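Local coordinates for protein nitrophorin Cim l NP (Cimex lectularius, PDB 2IMQ) that carries heme-bound nitric oxide in bed bug saliva and releases it into the victim during feeding, so that the blood vessels dilate, at residues 185-188 with 194-197; 199-204 with 242-247. All blocks are in the same frame, centred on the assembly; numbering follows the deposited sequence. Where two conformers were deposited one is given.

How the contacts relate
Contacts 1 and 2 follow one another along the chain, the first closing before the second opens, and their centres lie about 16 Å apart on the same side of the molecule. Contact 1 sits towards the periphery, its centre about 23 Å from the chain centre; contact 2, at about 11 Å, is buried against a β-sheet. They touch directly, with Lys202 NZ 2.7 Å from Met196 O. Apolar packing thus pairs two short helices in contact 1, whereas contact 2 joins the start of the next helix to a strand through a salt bridge and a leucine pair. Both lie away from the heme pocket and its proximal ligand Cys60.

Contact 1. Residues 185-188 with 194-197; sequences SLVD and GLMA
Leu195 lies against Leu186 and Val187, and its side chain can be followed outward as a series of apolar meetings. At the root, Leu195 CB stands 4.1 Å from Leu186 CB, so the two helices already touch at the first carbon of each side chain. That intimacy agrees with the backbones, whose nearest CA atoms, those of Leu186 and Leu195, are 6.1 Å apart. With CG trans to the backbone N (chi1 -173°), the chain then forks. One branch, Leu195 CD1, meets Leu186 CD1 at 4.0 Å. The other, Leu195 CD2, reaches Val187 CG2 at 3.8 Å, and here the two side chains run askew to one another. One leucine therefore touches two consecutive residues of the facing helix, a different methyl serving each.

Leu186 answers from its own side. Its CD1 does more than meet a methyl: it rests on the backbone, 3.9 Å from Leu195 CA and 4.0 Å from Gly194 C. Gly194 brings no side chain to this meeting, and the methyl settles directly on its main chain. Val187 contributes a single branch, CG2, which chi1 of 170° places on the far side from the carbonyl carbon.

The interface is wholly van der Waals in character; polar groups are dealt with at its margins, where Gly194 N donates to Asn191 OD1 and Val187 O accepts from Lys221 NZ. Val176, in a loop, also packs on Leu195, which is buried although the site as a whole is only partly so. The arrangement is that of two consecutive short helices, 180-188 and 192-196, packed across a tight connection of three residues (189-191), within a chain of the DNase I-like family.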
loop_
_atom_site.group_PDB
_atom_site.type_symbol
_atom_site.label_atom_id
_atom_site.label_comp_id
_atom_site.label_asym_id
_atom_site.label_seq_id
_atom_site.Cartn_x
_atom_site.Cartn_y
_atom_site.Cartn_z
ATOM N N SER A 185 -21.380 -0.634 -15.871
ATOM C CA SER A 185 -21.499 0.036 -17.157
ATOM C C SER A 185 -20.340 0.983 -17.409
ATOM O O SER A 185 -19.812 1.005 -18.507
ATOM C CB SER A 185 -22.805 0.803 -17.233
ATOM O OG SER A 185 -22.953 1.430 -18.491
ATOM N N LEU A 186 -19.921 1.774 -16.413
ATOM C CA LEU A 186 -18.789 2.645 -16.576
ATOM C C LEU A 186 -17.496 1.884 -16.800
ATOM O O LEU A 186 -16.687 2.273 -17.624
ATOM C CB LEU A 186 -18.700 3.615 -15.390
ATOM C CG LEU A 186 -19.802 4.656 -15.293
ATOM C CD1 LEU A 186 -19.766 5.411 -14.008
ATOM C CD2 LEU A 186 -19.689 5.729 -16.399
ATOM N N VAL A 187 -17.326 0.754 -16.116
ATOM C CA VAL A 187 -16.182 -0.095 -16.371
ATOM C C VAL A 187 -16.192 -0.549 -17.845
ATOM O O VAL A 187 -15.182 -0.510 -18.534
ATOM C CB VAL A 187 -16.153 -1.264 -15.434
ATOM C CG1 VAL A 187 -15.095 -2.285 -15.844
ATOM C CG2 VAL A 187 -15.896 -0.809 -13.963
ATOM N N ASP A 188 -17.338 -1.024 -18.313
ATOM C CA ASP A 188 -17.438 -1.563 -19.659
ATOM C C ASP A 188 -17.130 -0.470 -20.678
ATOM O O ASP A 188 -16.603 -0.748 -21.769
ATOM C CB ASP A 188 -18.851 -2.089 -19.922
ATOM C CG ASP A 188 -19.165 -3.354 -19.191
ATOM O OD1 ASP A 188 -18.251 -4.028 -18.604
ATOM O OD2 ASP A 188 -20.352 -3.775 -19.192
ATOM N N GLY A 194 -15.037 8.781 -14.756
ATOM C CA GLY A 194 -16.446 8.887 -14.461
ATOM C C GLY A 194 -16.806 8.050 -13.269
ATOM O O GLY A 194 -17.604 8.466 -12.411
ATOM N N LEU A 195 -16.259 6.861 -13.172
ATOM C CA LEU A 195 -16.514 5.988 -12.025
ATOM C C LEU A 195 -15.809 6.519 -10.765
ATOM O O LEU A 195 -16.354 6.480 -9.649
ATOM C CB LEU A 195 -16.150 4.545 -12.336
ATOM C CG LEU A 195 -16.524 3.521 -11.258
ATOM C CD1 LEU A 195 -17.974 3.594 -10.950
ATOM C CD2 LEU A 195 -16.101 2.186 -11.651
ATOM N N MET A 196 -14.620 7.058 -10.961
ATOM C CA MET A 196 -13.856 7.672 -9.884
ATOM C C MET A 196 -14.577 8.839 -9.258
ATOM O O MET A 196 -14.323 9.198 -8.112
ATOM C CB MET A 196 -12.459 8.094 -10.372
ATOM C CG MET A 196 -11.420 8.268 -9.278
ATOM S SD MET A 196 -11.156 6.626 -8.488
ATOM C CE MET A 196 -9.895 5.848 -9.310
ATOM N N ALA A 197 -15.519 9.449 -9.965
ATOM C CA ALA A 197 -16.349 10.504 -9.385
ATOM C C ALA A 197 -17.147 10.014 -8.156
ATOM O O ALA A 197 -17.442 10.791 -7.289
ATOM C CB ALA A 197 -17.245 11.124 -10.399
#

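Contact 2. Residues 199-204 with 242-247; sequences DQLKKA and TDRALY
Arg244 leaves its strand and turns through bends at chi2 (-69°) and chi3 (-81°), which carry its guanidinium past Leu201 to grip the carboxylate of Asp199 on the facing segment. The salt bridge is end-on and two-pronged: Arg244 NH1 gives a hydrogen bond to Asp199 OD1 at 2.9 Å, and Arg244 NH2 gives one to Asp199 OD2 at 3.0 Å. The second is nearly straight and lies in the guanidinium plane. The two groups are nevertheless not coplanar, for their planes stand 60° apart, and NH2 meets OD2 from above the carboxylate plane. From the opposite face of that plane Leu201 N donates to the same OD2 at 3.0 Å, a capping bond at the start of the helix. One carboxylate oxygen thus serves both strand and helix, and the pair of donors probably steadies its negative charge.

Leu201 CB packs beside the guanidinium, 4.0 Å from Arg244 NH2. The apolar part is Leu201 CD2 on Leu246 CD2 at 4.0 Å, the leucines lying alongside each other and pointing opposite ways.

Arg244 has further partners, with NE bridging to Glu215 and NH1 donating to Trp241 O. The Asp199 salt bridge, made just before helix 201-206, and the leucine pair join that helix to strand 243-248, an outermost strand of its sheet, which pairs with 165-169 while Arg244 also touches Tyr260 of strand 255-262.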
loop_
_atom_site.group_PDB
_atom_site.type_symbol
_atom_site.label_atom_id
_atom_site.label_comp_id
_atom_site.label_asym_id
_atom_site.label_seq_id
_atom_site.Cartn_x
_atom_site.Cartn_y
_atom_site.Cartn_z
ATOM N N ASP A 199 -15.956 7.483 -6.129
ATOM C CA ASP A 199 -15.036 6.957 -5.183
ATOM C C ASP A 199 -15.010 7.836 -3.929
ATOM O O ASP A 199 -15.109 9.046 -3.978
ATOM C CB ASP A 199 -13.632 6.863 -5.828
ATOM C CG ASP A 199 -12.607 6.414 -4.840
ATOM O OD1 ASP A 199 -12.478 5.183 -4.588
ATOM O OD2 ASP A 199 -11.823 7.255 -4.305
ATOM N N GLN A 200 -14.831 7.162 -2.793
ATOM C CA GLN A 200 -14.938 7.846 -1.472
ATOM C C GLN A 200 -13.678 8.566 -1.004
ATOM O O GLN A 200 -13.728 9.247 -0.010
ATOM C CB GLN A 200 -15.406 6.841 -0.430
ATOM C CG GLN A 200 -16.831 6.381 -0.619
ATOM C CD GLN A 200 -17.214 5.205 0.182
ATOM O OE1 GLN A 200 -16.409 4.311 0.453
ATOM N NE2 GLN A 200 -18.509 5.120 0.478
ATOM N N LEU A 201 -12.559 8.487 -1.718
ATOM C CA LEU A 201 -11.362 9.157 -1.213
ATOM C C LEU A 201 -11.620 10.644 -1.102
ATOM O O LEU A 201 -11.238 11.280 -0.119
ATOM C CB LEU A 201 -10.147 8.833 -2.070
ATOM C CG LEU A 201 -8.840 9.480 -1.552
ATOM C CD1 LEU A 201 -8.501 8.969 -0.177
ATOM C CD2 LEU A 201 -7.739 9.150 -2.547
ATOM N N LYS A 202 -12.267 11.256 -2.085
ATOM C CA LYS A 202 -12.539 12.683 -1.992
ATOM C C LYS A 202 -13.448 13.042 -0.846
ATOM O O LYS A 202 -13.340 14.115 -0.292
ATOM C CB LYS A 202 -13.153 13.181 -3.300
ATOM C CG LYS A 202 -14.468 12.600 -3.645
ATOM C CD LYS A 202 -15.082 13.206 -4.954
ATOM C CE LYS A 202 -14.370 12.720 -6.168
ATOM N NZ LYS A 202 -14.084 11.227 -6.297
ATOM N N LYS A 203 -14.346 12.129 -0.503
ATOM C CA LYS A 203 -15.233 12.310 0.682
ATOM C C LYS A 203 -14.447 12.240 1.964
ATOM O O LYS A 203 -14.628 13.086 2.846
ATOM C CB LYS A 203 -16.321 11.262 0.689
ATOM C CG LYS A 203 -17.232 11.293 -0.535
ATOM C CD LYS A 203 -18.332 10.192 -0.348
ATOM C CE LYS A 203 -19.254 10.101 -1.487
ATOM N NZ LYS A 203 -20.099 11.313 -1.396
ATOM N N ALA A 204 -13.537 11.288 2.066
ATOM C CA ALA A 204 -12.635 11.221 3.193
ATOM C C ALA A 204 -11.826 12.503 3.322
ATOM O O ALA A 204 -11.731 13.068 4.406
ATOM C CB ALA A 204 -11.744 10.007 3.047
ATOM N N THR A 242 -9.686 -0.836 -4.225
ATOM C CA THR A 242 -9.444 -1.205 -2.832
ATOM C C THR A 242 -8.025 -0.868 -2.393
ATOM O O THR A 242 -7.801 0.088 -1.638
ATOM C CB THR A 242 -9.858 -2.619 -2.601
ATOM O OG1 THR A 242 -9.161 -3.454 -3.501
ATOM C CG2 THR A 242 -11.311 -2.773 -2.863
ATOM N N ASP A 243 -7.051 -1.534 -2.971
ATOM C CA ASP A 243 -5.624 -1.188 -2.720
ATOM C C ASP A 243 -5.281 0.138 -3.382
ATOM O O ASP A 243 -5.552 0.316 -4.572
ATOM C CB ASP A 243 -4.731 -2.290 -3.255
ATOM C CG ASP A 243 -4.768 -3.497 -2.335
ATOM O OD1 ASP A 243 -4.068 -3.427 -1.267
ATOM O OD2 ASP A 243 -5.476 -4.522 -2.531
ATOM N N ARG A 244 -4.666 1.048 -2.639
ATOM C CA ARG A 244 -4.332 2.356 -3.091
ATOM C C ARG A 244 -2.931 2.678 -2.657
ATOM O O ARG A 244 -2.418 2.152 -1.678
ATOM C CB ARG A 244 -5.291 3.440 -2.512
ATOM C CG ARG A 244 -6.759 3.073 -2.558
ATOM C CD ARG A 244 -7.383 3.005 -3.944
ATOM N NE ARG A 244 -7.746 4.298 -4.461
ATOM C CZ ARG A 244 -8.934 4.859 -4.322
ATOM N NH1 ARG A 244 -9.929 4.225 -3.696
ATOM N NH2 ARG A 244 -9.124 6.092 -4.792
ATOM N N ALA A 245 -2.326 3.608 -3.387
ATOM C CA ALA A 245 -1.056 4.242 -2.978
ATOM C C ALA A 245 -1.216 5.726 -2.968
ATOM O O ALA A 245 -1.616 6.322 -3.975
ATOM C CB ALA A 245 0.070 3.861 -3.957
ATOM N N LEU A 246 -0.915 6.324 -1.832
ATOM C CA LEU A 246 -0.969 7.765 -1.657
ATOM C C LEU A 246 0.437 8.224 -1.302
ATOM O O LEU A 246 1.225 7.520 -0.672
ATOM C CB LEU A 246 -1.887 8.156 -0.501
ATOM C CG LEU A 246 -3.282 7.652 -0.574
ATOM C CD1 LEU A 246 -4.044 8.122 0.664
ATOM C CD2 LEU A 246 -3.977 8.046 -1.876
ATOM N N TYR A 247 0.751 9.449 -1.706
ATOM C CA TYR A 247 2.057 10.038 -1.410
ATOM C C TYR A 247 1.955 11.476 -1.005
ATOM O O TYR A 247 1.008 12.155 -1.357
ATOM C CB TYR A 247 2.985 9.942 -2.627
ATOM C CG TYR A 247 2.597 10.716 -3.847
ATOM C CD1 TYR A 247 3.124 12.008 -4.099
ATOM C CD2 TYR A 247 1.724 10.226 -4.769
ATOM C CE1 TYR A 247 2.773 12.738 -5.248
ATOM C CE2 TYR A 247 1.407 10.938 -5.920
ATOM C CZ TYR A 247 1.905 12.181 -6.155
ATOM O OH TYR A 247 1.526 12.840 -7.333
#